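Local atomic coordinates of MxaA (Stigmatella aurantiaca, PDB entry 4W4T), a protein that is a PKS-NRPS protein of myxalamid biosynthesis whose terminal reductase domain, the part present here, uses NADPH, probably to release the product as a primary alcohol. Residues L38-I42 with R171-R175; R181-L185 with G236-T240; M272-V278 with G331-Y337; M325-Y330 with L407-V411. One frame throughout, in Å; residues are numbered along the deposited sequence.

Contact 1 (L38-I42 with R171-R175)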
loop_
_atom_site.group_PDB
_atom_site.type_symbol
_atom_site.label_atom_id
_atom_site.label_comp_id
_atom_site.label_asym_id
_atom_site.label_seq_id
_atom_site.Cartn_x
_atom_site.Cartn_y
_atom_site.Cartn_z
ATOM N N LEU A 38 14.898 -21.395 20.393
ATOM C CA LEU A 38 15.584 -20.447 21.264
ATOM C C LEU A 38 17.041 -20.863 21.499
ATOM O O LEU A 38 17.298 -21.989 21.934
ATOM C CB LEU A 38 14.849 -20.330 22.601
ATOM C CG LEU A 38 15.346 -19.261 23.573
ATOM C CD1 LEU A 38 15.261 -17.879 22.945
ATOM C CD2 LEU A 38 14.550 -19.312 24.858
ATOM N N ASP A 39 17.970 -19.951 21.205
ATOM C CA ASP A 39 19.406 -20.187 21.383
ATOM C C ASP A 39 19.683 -20.854 22.721
ATOM O O ASP A 39 19.117 -20.462 23.743
ATOM C CB ASP A 39 20.183 -18.883 21.305
ATOM C CG ASP A 39 20.084 -18.230 19.952
ATOM O OD1 ASP A 39 19.801 -18.937 18.958
ATOM O OD2 ASP A 39 20.287 -17.001 19.877
ATOM N N ALA A 40 20.558 -21.854 22.704
ATOM C CA ALA A 40 20.813 -22.683 23.880
ATOM C C ALA A 40 21.304 -21.890 25.082
ATOM O O ALA A 40 21.012 -22.253 26.225
ATOM C CB ALA A 40 21.821 -23.779 23.533
ATOM N N GLU A 41 22.038 -20.812 24.835
ATOM C CA GLU A 41 22.640 -20.064 25.933
ATOM C C GLU A 41 21.624 -19.175 26.642
ATOM O O GLU A 41 21.871 -18.720 27.758
ATOM C CB GLU A 41 23.818 -19.217 25.450
ATOM C CG GLU A 41 23.455 -18.021 24.585
ATOM C CD GLU A 41 23.435 -18.338 23.098
ATOM O OE1 GLU A 41 23.344 -19.534 22.742
ATOM O OE2 GLU A 41 23.507 -17.385 22.283
ATOM N N ILE A 42 20.479 -18.930 26.010
ATOM C CA ILE A 42 19.434 -18.168 26.679
ATOM C C ILE A 42 18.711 -19.111 27.631
ATOM O O ILE A 42 17.698 -19.734 27.289
ATOM C CB ILE A 42 18.472 -17.515 25.679
ATOM C CG1 ILE A 42 19.265 -16.595 24.745
ATOM C CG2 ILE A 42 17.359 -16.754 26.415
ATOM C CD1 ILE A 42 18.451 -15.985 23.631
ATOM N N ARG A 171 13.857 -12.205 21.209
ATOM C CA ARG A 171 15.043 -12.999 21.562
ATOM C C ARG A 171 16.017 -12.200 22.432
ATOM O O ARG A 171 16.520 -12.697 23.440
ATOM C CB ARG A 171 15.756 -13.493 20.294
ATOM C CG ARG A 171 16.944 -14.398 20.592
ATOM C CD ARG A 171 17.813 -14.659 19.353
ATOM N NE ARG A 171 18.460 -13.446 18.847
ATOM C CZ ARG A 171 19.115 -13.380 17.690
ATOM N NH1 ARG A 171 19.211 -14.458 16.921
ATOM N NH2 ARG A 171 19.674 -12.239 17.298
ATOM N N GLU A 172 16.270 -10.950 22.061
ATOM C CA GLU A 172 17.247 -10.144 22.796
ATOM C C GLU A 172 16.724 -9.774 24.186
ATOM O O GLU A 172 17.491 -9.649 25.141
ATOM C CB GLU A 172 17.611 -8.887 21.996
ATOM C CG GLU A 172 18.312 -9.212 20.669
ATOM C CD GLU A 172 19.567 -10.071 20.867
ATOM O OE1 GLU A 172 20.626 -9.513 21.245
ATOM O OE2 GLU A 172 19.490 -11.300 20.641
ATOM N N ILE A 173 15.412 -9.589 24.293
ATOM C CA ILE A 173 14.768 -9.348 25.586
ATOM C C ILE A 173 14.940 -10.567 26.467
ATOM O O ILE A 173 15.233 -10.450 27.664
ATOM C CB ILE A 173 13.251 -9.016 25.407
ATOM C CG1 ILE A 173 13.081 -7.575 24.912
ATOM C CG2 ILE A 173 12.445 -9.276 26.705
ATOM C CD1 ILE A 173 13.540 -6.507 25.928
ATOM N N LEU A 174 14.771 -11.752 25.885
ATOM C CA LEU A 174 14.979 -12.983 26.649
ATOM C C LEU A 174 16.437 -13.116 27.073
ATOM O O LEU A 174 16.732 -13.598 28.158
ATOM C CB LEU A 174 14.559 -14.213 25.848
ATOM C CG LEU A 174 13.049 -14.282 25.586
ATOM C CD1 LEU A 174 12.710 -15.417 24.609
ATOM C CD2 LEU A 174 12.287 -14.456 26.910
ATOM N N ARG A 175 17.336 -12.680 26.206
ATOM C CA ARG A 175 18.761 -12.643 26.534
ATOM C C ARG A 175 19.033 -11.771 27.765
ATOM O O ARG A 175 19.761 -12.159 28.673
ATOM C CB ARG A 175 19.548 -12.122 25.333
ATOM C CG ARG A 175 21.011 -12.433 25.384
ATOM C CD ARG A 175 21.759 -11.871 24.165
ATOM N NE ARG A 175 21.223 -12.335 22.877
ATOM C CZ ARG A 175 21.398 -13.563 22.387
ATOM N NH1 ARG A 175 22.063 -14.483 23.080
ATOM N NH2 ARG A 175 20.893 -13.879 21.208
#
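Arg175 leaves its helix with CG trans to the backbone N (chi1 -162°) and then bends at chi3, which brings its guanidinium between Asp39 and Glu41 of the loop. Asp39 keeps CG beside its own backbone N (chi1 -64°), and its carboxylate reaches the helix. Arg175 NH2 forms a salt bridge with Asp39 OD2 through a weak hydrogen bond (3.4 Å). Arg175 NH1 does the same with Glu41 OE2 (3.3 Å). Both oxygens lie at the guanidinium edge, near its plane. Within the helix, Glu172 OE2 accepts NE and NH2 of Arg175, side-on and in the guanidinium plane, and also takes Arg171 NE (3.0 Å). Glu172 OE1 is held by Leu128 N. Ile42 CD1 lies over one face of the Arg175 guanidinium and touches Arg171 CG (3.7 Å). Ile42 CG2 rests on Leu174 CB (3.8 Å), and Leu38 CD1 meets Leu174 CD1 (3.9 Å). A leucine in place of Arg175 would probably leave Glu41 without its charged mate here and take from Asp39 and Glu172 one of their cationic partners. The Arg235 guanidinium also bonds to the carbonyls of Leu38, Asp39 and Ile42. A salt-bridge network of Asp39, Glu41, Arg171, Glu172 and Arg175, with the apolar packing of Ile42 and Leu38 on Leu174, holds a type I beta turn, Asp39 to Ile42, against helix 159-177 of the Rossmann-type domain.

Contact 2 (R181-L185 with G236-T240)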
loop_
_atom_site.group_PDB
_atom_site.type_symbol
_atom_site.label_atom_id
_atom_site.label_comp_id
_atom_site.label_asym_id
_atom_site.label_seq_id
_atom_site.Cartn_x
_atom_site.Cartn_y
_atom_site.Cartn_z
ATOM N N ARG A 181 21.495 -11.729 36.088
ATOM C CA ARG A 181 20.504 -12.147 37.074
ATOM C C ARG A 181 19.112 -12.221 36.453
ATOM O O ARG A 181 18.774 -11.439 35.565
ATOM C CB ARG A 181 20.499 -11.206 38.271
ATOM C CG ARG A 181 20.201 -9.748 37.962
ATOM C CD ARG A 181 20.351 -8.958 39.258
ATOM N NE ARG A 181 19.985 -7.557 39.164
ATOM C CZ ARG A 181 18.761 -7.101 39.402
ATOM N NH1 ARG A 181 17.799 -7.955 39.719
ATOM N NH2 ARG A 181 18.505 -5.804 39.327
ATOM N N ILE A 182 18.331 -13.179 36.931
ATOM C CA ILE A 182 17.014 -13.479 36.372
ATOM C C ILE A 182 16.031 -12.332 36.511
ATOM O O ILE A 182 15.912 -11.718 37.577
ATOM C CB ILE A 182 16.417 -14.739 37.030
ATOM C CG1 ILE A 182 17.340 -15.932 36.805
ATOM C CG2 ILE A 182 14.996 -15.028 36.489
ATOM C CD1 ILE A 182 17.796 -16.061 35.366
ATOM N N LYS A 183 15.325 -12.040 35.418
ATOM C CA LYS A 183 14.346 -10.973 35.394
ATOM C C LYS A 183 13.007 -11.494 34.872
ATOM O O LYS A 183 12.908 -11.912 33.718
ATOM C CB LYS A 183 14.831 -9.807 34.525
ATOM C CG LYS A 183 16.239 -9.334 34.858
ATOM C CD LYS A 183 16.712 -8.259 33.894
ATOM C CE LYS A 183 18.226 -7.950 34.084
ATOM N NZ LYS A 183 19.081 -9.154 33.857
ATOM N N PRO A 184 11.974 -11.475 35.722
ATOM C CA PRO A 184 10.654 -11.861 35.215
ATOM C C PRO A 184 10.243 -11.020 34.014
ATOM O O PRO A 184 10.566 -9.819 33.905
ATOM C CB PRO A 184 9.730 -11.612 36.411
ATOM C CG PRO A 184 10.625 -11.833 37.598
ATOM C CD PRO A 184 11.960 -11.250 37.177
ATOM N N LEU A 185 9.529 -11.674 33.108
ATOM C CA LEU A 185 9.143 -11.071 31.852
ATOM C C LEU A 185 7.631 -11.080 31.675
ATOM O O LEU A 185 7.005 -12.132 31.692
ATOM C CB LEU A 185 9.799 -11.810 30.695
ATOM C CG LEU A 185 9.208 -11.434 29.335
ATOM C CD1 LEU A 185 9.559 -9.993 28.978
ATOM C CD2 LEU A 185 9.683 -12.406 28.282
ATOM N N GLY A 236 12.589 -22.187 32.668
ATOM C CA GLY A 236 12.541 -21.703 34.038
ATOM C C GLY A 236 12.475 -20.198 34.242
ATOM O O GLY A 236 12.430 -19.721 35.380
ATOM N N LEU A 237 12.494 -19.435 33.153
ATOM C CA LEU A 237 12.253 -17.999 33.248
ATOM C C LEU A 237 10.809 -17.747 33.680
ATOM O O LEU A 237 9.880 -18.314 33.092
ATOM C CB LEU A 237 12.521 -17.307 31.903
ATOM C CG LEU A 237 12.439 -15.778 31.923
ATOM C CD1 LEU A 237 13.581 -15.209 32.766
ATOM C CD2 LEU A 237 12.479 -15.219 30.493
ATOM N N PRO A 238 10.613 -16.913 34.715
ATOM C CA PRO A 238 9.245 -16.533 35.080
ATOM C C PRO A 238 8.665 -15.579 34.046
ATOM O O PRO A 238 9.218 -14.502 33.802
ATOM C CB PRO A 238 9.406 -15.840 36.433
ATOM C CG PRO A 238 10.763 -16.259 36.940
ATOM C CD PRO A 238 11.595 -16.413 35.693
ATOM N N VAL A 239 7.547 -15.981 33.457
ATOM C CA VAL A 239 6.947 -15.257 32.347
ATOM C C VAL A 239 5.441 -15.174 32.529
ATOM O O VAL A 239 4.829 -16.130 32.978
ATOM C CB VAL A 239 7.235 -15.953 30.999
ATOM C CG1 VAL A 239 6.442 -15.323 29.897
ATOM C CG2 VAL A 239 8.737 -15.921 30.667
ATOM N N THR A 240 4.858 -14.034 32.182
ATOM C CA THR A 240 3.414 -13.959 31.965
ATOM C C THR A 240 3.201 -13.635 30.487
ATOM O O THR A 240 3.942 -12.836 29.892
ATOM C CB THR A 240 2.733 -12.907 32.873
ATOM O OG1 THR A 240 2.998 -11.583 32.391
ATOM C CG2 THR A 240 3.241 -13.015 34.281
#
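Leu185 pairs with Val239 in parallel register and forms both backbone bonds of this contact. Leu185 N gives its hydrogen to Pro238 O over 2.9 Å, nearly straight at 164° and in the carbonyl plane. Leu185 O accepts from Thr240 N, also at 2.9 Å. Each of these acceptors takes a CA-H...O contact as well. Pro184 CA lies 3.3 Å from Pro238 O, and Val239 CA lies 3.2 Å from Leu185 O. Pro184 and Pro238 have no N-H to offer, so their carbonyls carry the polar work. Pro184 is bonded through its backbone to Ile146, on the neighbouring strand. Thr240 OG1 is satisfied by His186 ND1. The buried Lys183 points away from 236-240. Its NZ bonds to Arg181 O (2.9 Å) and also to Leu176 O and Ser140 O, so three carbonyls hold the ammonium. Arg181 forms a salt bridge with Asp144. The rest is apolar. Ile182 CG2 sits against Pro238 CD (3.8 Å) and Leu237 CD1 (4.0 Å), and the Ile182 and Leu237 side chains run past each other in opposite directions. Leu237 CD1 also touches Lys183 O. This is the start of two adjacent strands of the central parallel sheet, 185-188 and 239-248, with 145-148 next to the first. Helix 159-177 packs on Leu185 and Leu237 through Leu174, and helix 217-234 reaches Leu237 and Val239.

Contact 3 (M272-V278 with G331-Y337)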
loop_
_atom_site.group_PDB
_atom_site.type_symbol
_atom_site.label_atom_id
_atom_site.label_comp_id
_atom_site.label_asym_id
_atom_site.label_seq_id
_atom_site.Cartn_x
_atom_site.Cartn_y
_atom_site.Cartn_z
HETATM N N MSE A 272 -18.250 7.402 3.275
HETATM C CA MSE A 272 -19.025 6.807 2.187
HETATM C C MSE A 272 -20.509 6.752 2.492
HETATM O O MSE A 272 -21.330 6.677 1.583
HETATM C CB MSE A 272 -18.545 5.397 1.881
HETATM C CG MSE A 272 -17.121 5.362 1.372
HETATM SE SE MSE A 272 -16.726 3.572 0.737
HETATM C CE MSE A 272 -16.397 2.743 2.438
ATOM N N GLY A 273 -20.847 6.761 3.776
ATOM C CA GLY A 273 -22.239 6.677 4.187
ATOM C C GLY A 273 -22.758 5.253 4.129
ATOM O O GLY A 273 -23.962 5.019 4.086
ATOM N N VAL A 274 -21.845 4.289 4.097
ATOM C CA VAL A 274 -22.239 2.889 4.026
ATOM C C VAL A 274 -21.299 1.992 4.842
ATOM O O VAL A 274 -20.088 2.214 4.890
ATOM C CB VAL A 274 -22.309 2.413 2.560
ATOM C CG1 VAL A 274 -20.942 2.489 1.887
ATOM C CG2 VAL A 274 -22.860 1.012 2.500
ATOM N N ALA A 275 -21.872 0.991 5.505
ATOM C CA ALA A 275 -21.093 0.076 6.344
ATOM C C ALA A 275 -21.434 -1.361 5.972
ATOM O O ALA A 275 -22.535 -1.624 5.466
ATOM C CB ALA A 275 -21.374 0.333 7.821
ATOM N N PRO A 276 -20.502 -2.297 6.219
ATOM C CA PRO A 276 -20.726 -3.687 5.821
ATOM C C PRO A 276 -21.458 -4.488 6.880
ATOM O O PRO A 276 -21.201 -4.300 8.071
ATOM C CB PRO A 276 -19.302 -4.221 5.635
ATOM C CG PRO A 276 -18.509 -3.462 6.637
ATOM C CD PRO A 276 -19.116 -2.084 6.694
ATOM N N SER A 277 -22.356 -5.371 6.465
ATOM C CA SER A 277 -22.897 -6.335 7.402
ATOM C C SER A 277 -21.925 -7.507 7.415
ATOM O O SER A 277 -21.776 -8.219 6.427
ATOM C CB SER A 277 -24.316 -6.776 7.023
ATOM O OG SER A 277 -24.371 -7.263 5.697
ATOM N N VAL A 278 -21.203 -7.658 8.514
ATOM C CA VAL A 278 -20.302 -8.785 8.670
ATOM C C VAL A 278 -20.872 -9.665 9.772
ATOM O O VAL A 278 -21.581 -9.171 10.652
ATOM C CB VAL A 278 -18.872 -8.334 9.002
ATOM C CG1 VAL A 278 -18.301 -7.503 7.858
ATOM C CG2 VAL A 278 -18.852 -7.531 10.289
ATOM N N GLY A 331 -25.090 8.962 9.148
ATOM C CA GLY A 331 -25.859 8.067 8.306
ATOM C C GLY A 331 -25.042 6.879 7.837
ATOM O O GLY A 331 -23.892 7.031 7.442
ATOM N N LEU A 332 -25.638 5.694 7.890
ATOM C CA LEU A 332 -24.988 4.481 7.423
ATOM C C LEU A 332 -26.001 3.548 6.771
ATOM O O LEU A 332 -26.856 2.963 7.447
ATOM C CB LEU A 332 -24.279 3.765 8.582
ATOM C CG LEU A 332 -23.045 4.416 9.213
ATOM C CD1 LEU A 332 -22.556 3.554 10.372
ATOM C CD2 LEU A 332 -21.918 4.623 8.189
ATOM N N ARG A 333 -25.919 3.420 5.451
ATOM C CA ARG A 333 -26.612 2.342 4.757
ATOM C C ARG A 333 -25.835 1.066 5.005
ATOM O O ARG A 333 -24.611 1.102 5.149
ATOM C CB ARG A 333 -26.720 2.611 3.249
ATOM C CG ARG A 333 -27.388 3.911 2.881
ATOM C CD ARG A 333 -27.644 3.990 1.371
ATOM N NE ARG A 333 -26.448 3.644 0.611
ATOM C CZ ARG A 333 -25.434 4.474 0.395
ATOM N NH1 ARG A 333 -25.480 5.715 0.869
ATOM N NH2 ARG A 333 -24.377 4.064 -0.295
ATOM N N VAL A 334 -26.520 -0.065 5.074
ATOM C CA VAL A 334 -25.810 -1.326 5.246
ATOM C C VAL A 334 -25.816 -2.143 3.959
ATOM O O VAL A 334 -26.844 -2.278 3.300
ATOM C CB VAL A 334 -26.408 -2.166 6.379
ATOM C CG1 VAL A 334 -25.628 -3.459 6.545
ATOM C CG2 VAL A 334 -26.360 -1.386 7.663
ATOM N N LEU A 335 -24.660 -2.693 3.627
ATOM C CA LEU A 335 -24.495 -3.555 2.469
ATOM C C LEU A 335 -23.762 -4.835 2.829
ATOM O O LEU A 335 -22.891 -4.834 3.709
ATOM C CB LEU A 335 -23.705 -2.839 1.377
ATOM C CG LEU A 335 -24.273 -1.642 0.642
ATOM C CD1 LEU A 335 -23.161 -1.104 -0.244
ATOM C CD2 LEU A 335 -25.483 -2.055 -0.188
ATOM N N PRO A 336 -24.084 -5.931 2.128
ATOM C CA PRO A 336 -23.274 -7.146 2.226
ATOM C C PRO A 336 -21.791 -6.800 2.068
ATOM O O PRO A 336 -21.477 -5.863 1.320
ATOM C CB PRO A 336 -23.776 -7.997 1.056
ATOM C CG PRO A 336 -25.175 -7.549 0.842
ATOM C CD PRO A 336 -25.210 -6.082 1.186
ATOM N N TYR A 337 -20.912 -7.516 2.766
ATOM C CA TYR A 337 -19.494 -7.147 2.810
ATOM C C TYR A 337 -18.853 -7.043 1.431
ATOM O O TYR A 337 -18.031 -6.151 1.183
ATOM C CB TYR A 337 -18.687 -8.142 3.649
ATOM C CG TYR A 337 -17.231 -7.750 3.720
ATOM C CD1 TYR A 337 -16.818 -6.718 4.543
ATOM C CD2 TYR A 337 -16.277 -8.381 2.933
ATOM C CE1 TYR A 337 -15.499 -6.337 4.596
ATOM C CE2 TYR A 337 -14.949 -8.002 2.979
ATOM C CZ TYR A 337 -14.571 -6.980 3.812
ATOM O OH TYR A 337 -13.251 -6.593 3.872
#
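Arg333 lays one face of its guanidinium over Gly273 O, with NH1 at 3.6 Å from that oxygen and offset toward the rim. Val274 CB lies over the same face. A bend at chi3 (-49°) folds the Arg333 chain back over the neighbouring strand. The Tyr337 ring takes Pro276 CB at its edge, at 3.7 Å from CD1. Val278 CG1 reaches the same Tyr337 CD1 obliquely. Between these flat groups run two short parallel strands, 274-277 and 333-336, whose axes are 42° apart. They form a two-stranded sheet of their own, apart from the central parallel sheet and the NADPH-binding residues. Gly273 O accepts Arg333 N (2.9 Å), a donor tilted from the carbonyl plane. Ala275 N then bonds to Arg333 O (2.8 Å). Ala275 O takes Leu335 N. Ser277 N reaches Leu335 O (2.9 Å). Ala275 thus uses both its N-H and its carbonyl across the pair. On the face of Val274, Pro276, Arg333 and Leu335, Val274 CG2 presses tightly on Leu335 CD1 (3.5 Å), with the two side chains at about a right angle. On the face of Ala275 and Val334, Ser277 CB meets Val334 CG1 (3.6 Å). Gly273, with positive phi, ends helix 261-272 in a Schellman motif just before the first strand. Helix 337-348 follows the second strand and covers the Val274 face with Trp340 and Glu343. On the other face, Trp322 and Arg326 of helix 318-328 pack against Ala275 and Val334, respectively, and Cys269 of helix 261-272 touches Ala275.

Contact 4 (M325-Y330 with L407-V411)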
loop_
_atom_site.group_PDB
_atom_site.type_symbol
_atom_site.label_atom_id
_atom_site.label_comp_id
_atom_site.label_asym_id
_atom_site.label_seq_id
_atom_site.Cartn_x
_atom_site.Cartn_y
_atom_site.Cartn_z
HETATM N N MSE A 325 -23.519 4.285 15.885
HETATM C CA MSE A 325 -22.972 5.378 15.100
HETATM C C MSE A 325 -24.062 6.281 14.494
HETATM O O MSE A 325 -23.892 7.497 14.417
HETATM C CB MSE A 325 -22.051 4.808 14.020
HETATM C CG MSE A 325 -20.847 4.136 14.693
HETATM SE SE MSE A 325 -19.656 3.396 13.358
HETATM C CE MSE A 325 -19.056 5.084 12.578
ATOM N N ARG A 326 -25.185 5.696 14.095
ATOM C CA ARG A 326 -26.315 6.515 13.641
ATOM C C ARG A 326 -26.837 7.362 14.782
ATOM O O ARG A 326 -27.250 8.509 14.579
ATOM C CB ARG A 326 -27.457 5.654 13.093
ATOM C CG ARG A 326 -27.094 4.883 11.844
ATOM C CD ARG A 326 -28.314 4.199 11.247
ATOM N NE ARG A 326 -27.900 3.204 10.266
ATOM C CZ ARG A 326 -27.819 1.905 10.528
ATOM N NH1 ARG A 326 -28.156 1.447 11.729
ATOM N NH2 ARG A 326 -27.425 1.061 9.589
ATOM N N ALA A 327 -26.854 6.780 15.974
ATOM C CA ALA A 327 -27.404 7.482 17.131
ATOM C C ALA A 327 -26.551 8.701 17.440
ATOM O O ALA A 327 -27.056 9.748 17.842
ATOM C CB ALA A 327 -27.499 6.556 18.334
ATOM N N PHE A 328 -25.246 8.568 17.218
ATOM C CA PHE A 328 -24.347 9.697 17.361
ATOM C C PHE A 328 -24.611 10.737 16.280
ATOM O O PHE A 328 -24.382 11.921 16.491
ATOM C CB PHE A 328 -22.884 9.236 17.299
ATOM C CG PHE A 328 -21.902 10.341 17.544
ATOM C CD1 PHE A 328 -21.607 10.740 18.838
ATOM C CD2 PHE A 328 -21.297 10.997 16.491
ATOM C CE1 PHE A 328 -20.693 11.765 19.077
ATOM C CE2 PHE A 328 -20.385 12.023 16.718
ATOM C CZ PHE A 328 -20.090 12.408 18.012
ATOM N N GLY A 329 -25.077 10.299 15.111
ATOM C CA GLY A 329 -25.486 11.238 14.082
ATOM C C GLY A 329 -25.001 10.973 12.669
ATOM O O GLY A 329 -25.221 11.796 11.778
ATOM N N TYR A 330 -24.342 9.838 12.450
ATOM C CA TYR A 330 -23.811 9.528 11.129
ATOM C C TYR A 330 -24.717 8.579 10.360
ATOM O O TYR A 330 -25.061 7.505 10.847
ATOM C CB TYR A 330 -22.417 8.913 11.242
ATOM C CG TYR A 330 -21.370 9.860 11.783
ATOM C CD1 TYR A 330 -21.097 11.055 11.140
ATOM C CD2 TYR A 330 -20.643 9.546 12.926
ATOM C CE1 TYR A 330 -20.144 11.923 11.625
ATOM C CE2 TYR A 330 -19.692 10.412 13.423
ATOM C CZ TYR A 330 -19.447 11.601 12.761
ATOM O OH TYR A 330 -18.493 12.465 13.236
ATOM N N LEU A 407 -16.364 8.621 19.200
ATOM C CA LEU A 407 -16.635 9.530 18.098
ATOM C C LEU A 407 -16.443 11.003 18.498
ATOM O O LEU A 407 -15.922 11.778 17.711
ATOM C CB LEU A 407 -18.052 9.295 17.561
ATOM C CG LEU A 407 -18.261 7.902 16.960
ATOM C CD1 LEU A 407 -19.712 7.700 16.475
ATOM C CD2 LEU A 407 -17.280 7.652 15.823
ATOM N N SER A 408 -16.854 11.382 19.711
ATOM C CA SER A 408 -16.721 12.776 20.157
ATOM C C SER A 408 -15.255 13.233 20.151
ATOM O O SER A 408 -14.939 14.349 19.727
ATOM C CB SER A 408 -17.315 12.966 21.561
ATOM O OG SER A 408 -18.678 12.543 21.622
ATOM N N SER A 409 -14.373 12.350 20.608
ATOM C CA SER A 409 -12.936 12.615 20.602
ATOM C C SER A 409 -12.389 12.753 19.177
ATOM O O SER A 409 -11.614 13.666 18.891
ATOM C CB SER A 409 -12.192 11.509 21.351
ATOM O OG SER A 409 -10.781 11.730 21.315
ATOM N N LEU A 410 -12.798 11.860 18.279
ATOM C CA LEU A 410 -12.362 11.932 16.895
ATOM C C LEU A 410 -12.825 13.211 16.218
ATOM O O LEU A 410 -12.096 13.777 15.406
ATOM C CB LEU A 410 -12.856 10.716 16.107
ATOM C CG LEU A 410 -12.294 9.397 16.637
ATOM C CD1 LEU A 410 -12.934 8.221 15.922
ATOM C CD2 LEU A 410 -10.780 9.378 16.480
ATOM N N VAL A 411 -14.040 13.660 16.539
ATOM C CA VAL A 411 -14.531 14.929 16.001
ATOM C C VAL A 411 -13.713 16.083 16.579
ATOM O O VAL A 411 -13.272 16.966 15.842
ATOM C CB VAL A 411 -16.037 15.149 16.297
ATOM C CG1 VAL A 411 -16.450 16.575 15.958
ATOM C CG2 VAL A 411 -16.875 14.173 15.512
#
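Met325, a selenomethionine, touches Leu407 by its CG, 4.1 Å from Leu407 CD1. One turn on, Phe328 carries most of the contact. Its CG is trans to the backbone N (chi1 -176°), which sends the ring out toward helix 400-412. Leu407 CB sits over the middle of that ring, 3.6 Å from the centroid and 8° off the normal, a CH-pi contact. Leu407 CD1 continues along to Phe328 CG (3.6 Å). Ser408 OG lies at the ring edge, 3.3 Å from Phe328 CE1, while its hydrogen-bonding partner is Ser404 O. An alanine in place of Phe328 would probably open a gap over Leu407 and leave its CB without the ring. Gly329 turns the chain out of the helix with positive phi. Gly329 N and Tyr330 N both bond to Met325 O, from opposite faces of its plane. Tyr330 comes last. Its ring edge meets Leu407 CD1, and its OH touches Val411 CG2 (3.3 Å) while bonded to Lys417 O. The contact joins the end of helix 318-328 to helix 400-412. Helix 261-272 packs on Met325 and Tyr330 through Val270, and Pro419 of the C-terminal tail covers Phe328 and Tyr330.

Overall arrangement
Contact 1 ties the loop after helix 28-35 to helix 159-177, closing a span that takes in the first strands of the parallel sheet. Contact 2 follows in series and closes the next span, joining strands 185-188 and 239-248. The two touch, Leu174 of contact 1 packing on Leu185 and Leu237 of contact 2. Further along, contacts 3 and 4 cross: residues 325-330 lie inside the span closed by 272-278 and 331-337, and residues 407-411 lie beyond it. Arg326 NH2 probably bonds to Leu332 O where they meet. This C-terminal pair lies across the chain's centre from the first, with contact centres 44 to 48 Å apart.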